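Long-range contact in stage III sporulation protein AF (Bacillus subtilis, PDB 6DCS), which probably forms part of a sporulation-essential channel in the cell membrane, this chain being its ring-building-motif domain: residues K25-R30 / T100-I105. Numbering follows the deposited sequence.
Sequences KKAEER and TQLADI
Ile105 reaches across to helix 11-30 and meets the root of the Arg30 side chain. Its CD1 tip lies 3.5 Å from Arg30 CB. CG1 lies alongside CG of the same arginine, and the two side chains run past each other in opposite directions. The second branch of Ile105 turns to the preceding helical turn, where CG2 comes 3.9 Å from Lys26 O. Chi1 of -64° turns the fork so that CG1 is anti to the carbonyl carbon and CG2 anti to the backbone N. Lys26 adds its CG, while the end of its chain leads away.

On the more buried side, Leu102 CD2 packs on Ala27 CB at 4.0 Å. Gln101 brings NE2 to 4.2 Å from Arg30 CB, with no hydrogen bond formed. The Arg30 chain bends at chi2 (46°), and its guanidinium forms a salt bridge to the neighbouring residue, from NH1 to Glu29 OE1 (3.1 Å).

The segment axes cross at 124° and come within 10.3 Å of each other. Gln101 also touches Phe31, the residue after Arg30. Ala27 also rests on Val38 of strand 37-45, so the contact joins helices 11-30 and 81-106 beside the three-stranded sheet of the ring-building motif.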
loop_
_atom_site.group_PDB
_atom_site.type_symbol
_atom_site.label_atom_id
_atom_site.label_comp_id
_atom_site.label_asym_id
_atom_site.label_seq_id
_atom_site.Cartn_x
_atom_site.Cartn_y
_atom_site.Cartn_z
ATOM N N LYS A 25 -6.467 5.658 -8.750
ATOM C CA LYS A 25 -6.815 7.063 -8.912
ATOM C C LYS A 25 -7.307 7.645 -7.595
ATOM O O LYS A 25 -6.726 8.605 -7.079
ATOM C CB LYS A 25 -7.856 7.247 -10.031
ATOM C CG LYS A 25 -7.243 7.746 -11.355
ATOM C CD LYS A 25 -7.984 7.247 -12.618
ATOM C CE LYS A 25 -7.008 6.697 -13.687
ATOM N NZ LYS A 25 -7.684 6.147 -14.907
ATOM N N LYS A 26 -8.338 7.030 -7.007
ATOM C CA LYS A 26 -8.928 7.551 -5.780
ATOM C C LYS A 26 -7.889 7.704 -4.678
ATOM O O LYS A 26 -7.941 8.658 -3.896
ATOM C CB LYS A 26 -10.050 6.646 -5.309
ATOM C CG LYS A 26 -11.200 7.331 -4.642
ATOM C CD LYS A 26 -12.115 8.032 -5.642
ATOM C CE LYS A 26 -13.453 8.487 -5.018
ATOM N NZ LYS A 26 -14.406 8.975 -6.080
ATOM N N ALA A 27 -6.927 6.797 -4.595
ATOM C CA ALA A 27 -5.873 7.034 -3.623
ATOM C C ALA A 27 -5.060 8.258 -4.012
ATOM O O ALA A 27 -4.882 9.176 -3.202
ATOM C CB ALA A 27 -4.971 5.817 -3.485
ATOM N N GLU A 28 -4.605 8.311 -5.266
ATOM C CA GLU A 28 -3.772 9.424 -5.702
ATOM C C GLU A 28 -4.384 10.776 -5.370
ATOM O O GLU A 28 -3.646 11.746 -5.201
ATOM C CB GLU A 28 -3.497 9.327 -7.203
ATOM C CG GLU A 28 -2.155 8.717 -7.514
ATOM C CD GLU A 28 -2.125 8.028 -8.867
ATOM O OE1 GLU A 28 -1.342 7.050 -9.026
ATOM O OE2 GLU A 28 -2.870 8.477 -9.773
ATOM N N GLU A 29 -5.709 10.859 -5.249
ATOM C CA GLU A 29 -6.335 12.119 -4.871
ATOM C C GLU A 29 -5.875 12.592 -3.488
ATOM O O GLU A 29 -5.485 13.754 -3.330
ATOM C CB GLU A 29 -7.847 11.967 -4.932
ATOM C CG GLU A 29 -8.400 12.165 -6.335
ATOM C CD GLU A 29 -9.890 12.481 -6.316
ATOM O OE1 GLU A 29 -10.627 11.790 -5.565
ATOM O OE2 GLU A 29 -10.315 13.443 -7.018
ATOM N N ARG A 30 -5.869 11.708 -2.481
ATOM C CA ARG A 30 -5.439 12.127 -1.146
ATOM C C ARG A 30 -3.919 12.159 -0.968
ATOM O O ARG A 30 -3.424 12.862 -0.080
ATOM C CB ARG A 30 -6.056 11.224 -0.080
ATOM C CG ARG A 30 -7.464 11.665 0.404
ATOM C CD ARG A 30 -8.415 12.042 -0.742
ATOM N NE ARG A 30 -9.833 12.032 -0.348
ATOM C CZ ARG A 30 -10.866 12.039 -1.199
ATOM N NH1 ARG A 30 -10.648 12.067 -2.511
ATOM N NH2 ARG A 30 -12.123 12.014 -0.739
ATOM N N THR A 100 -5.148 3.394 7.787
ATOM C CA THR A 100 -6.449 3.961 8.112
ATOM C C THR A 100 -6.906 4.982 7.060
ATOM O O THR A 100 -8.069 4.991 6.645
ATOM C CB THR A 100 -6.338 4.593 9.486
ATOM O OG1 THR A 100 -5.135 5.355 9.479
ATOM C CG2 THR A 100 -6.203 3.553 10.564
ATOM N N GLN A 101 -6.001 5.851 6.617
ATOM C CA GLN A 101 -6.364 6.816 5.591
ATOM C C GLN A 101 -6.956 6.115 4.381
ATOM O O GLN A 101 -8.018 6.506 3.878
ATOM C CB GLN A 101 -5.143 7.642 5.186
ATOM C CG GLN A 101 -5.185 9.113 5.564
ATOM C CD GLN A 101 -4.084 9.939 4.878
ATOM O OE1 GLN A 101 -2.943 10.016 5.363
ATOM N NE2 GLN A 101 -4.432 10.571 3.752
ATOM N N LEU A 102 -6.299 5.055 3.900
ATOM C CA LEU A 102 -6.814 4.379 2.719
ATOM C C LEU A 102 -8.080 3.595 3.047
ATOM O O LEU A 102 -9.030 3.564 2.254
ATOM C CB LEU A 102 -5.740 3.483 2.131
ATOM C CG LEU A 102 -4.421 4.122 1.722
ATOM C CD1 LEU A 102 -3.321 3.030 1.683
ATOM C CD2 LEU A 102 -4.568 4.786 0.391
ATOM N N ALA A 103 -8.117 2.974 4.226
ATOM C CA ALA A 103 -9.349 2.368 4.715
ATOM C C ALA A 103 -10.533 3.326 4.573
ATOM O O ALA A 103 -11.550 2.995 3.953
ATOM C CB ALA A 103 -9.172 1.959 6.174
ATOM N N ASP A 104 -10.419 4.516 5.159
ATOM C CA ASP A 104 -11.466 5.516 5.028
ATOM C C ASP A 104 -11.728 5.852 3.560
ATOM O O ASP A 104 -12.867 5.792 3.091
ATOM C CB ASP A 104 -11.072 6.771 5.824
ATOM C CG ASP A 104 -11.175 6.567 7.341
ATOM O OD1 ASP A 104 -11.832 5.580 7.769
ATOM O OD2 ASP A 104 -10.573 7.366 8.109
ATOM N N ILE A 105 -10.682 6.220 2.817
ATOM C CA ILE A 105 -10.869 6.672 1.436
ATOM C C ILE A 105 -11.652 5.644 0.627
ATOM O O ILE A 105 -12.598 5.984 -0.100
ATOM C CB ILE A 105 -9.508 6.926 0.772
ATOM C CG1 ILE A 105 -8.774 8.060 1.455
ATOM C CG2 ILE A 105 -9.703 7.222 -0.718
ATOM C CD1 ILE A 105 -7.321 8.156 1.037
#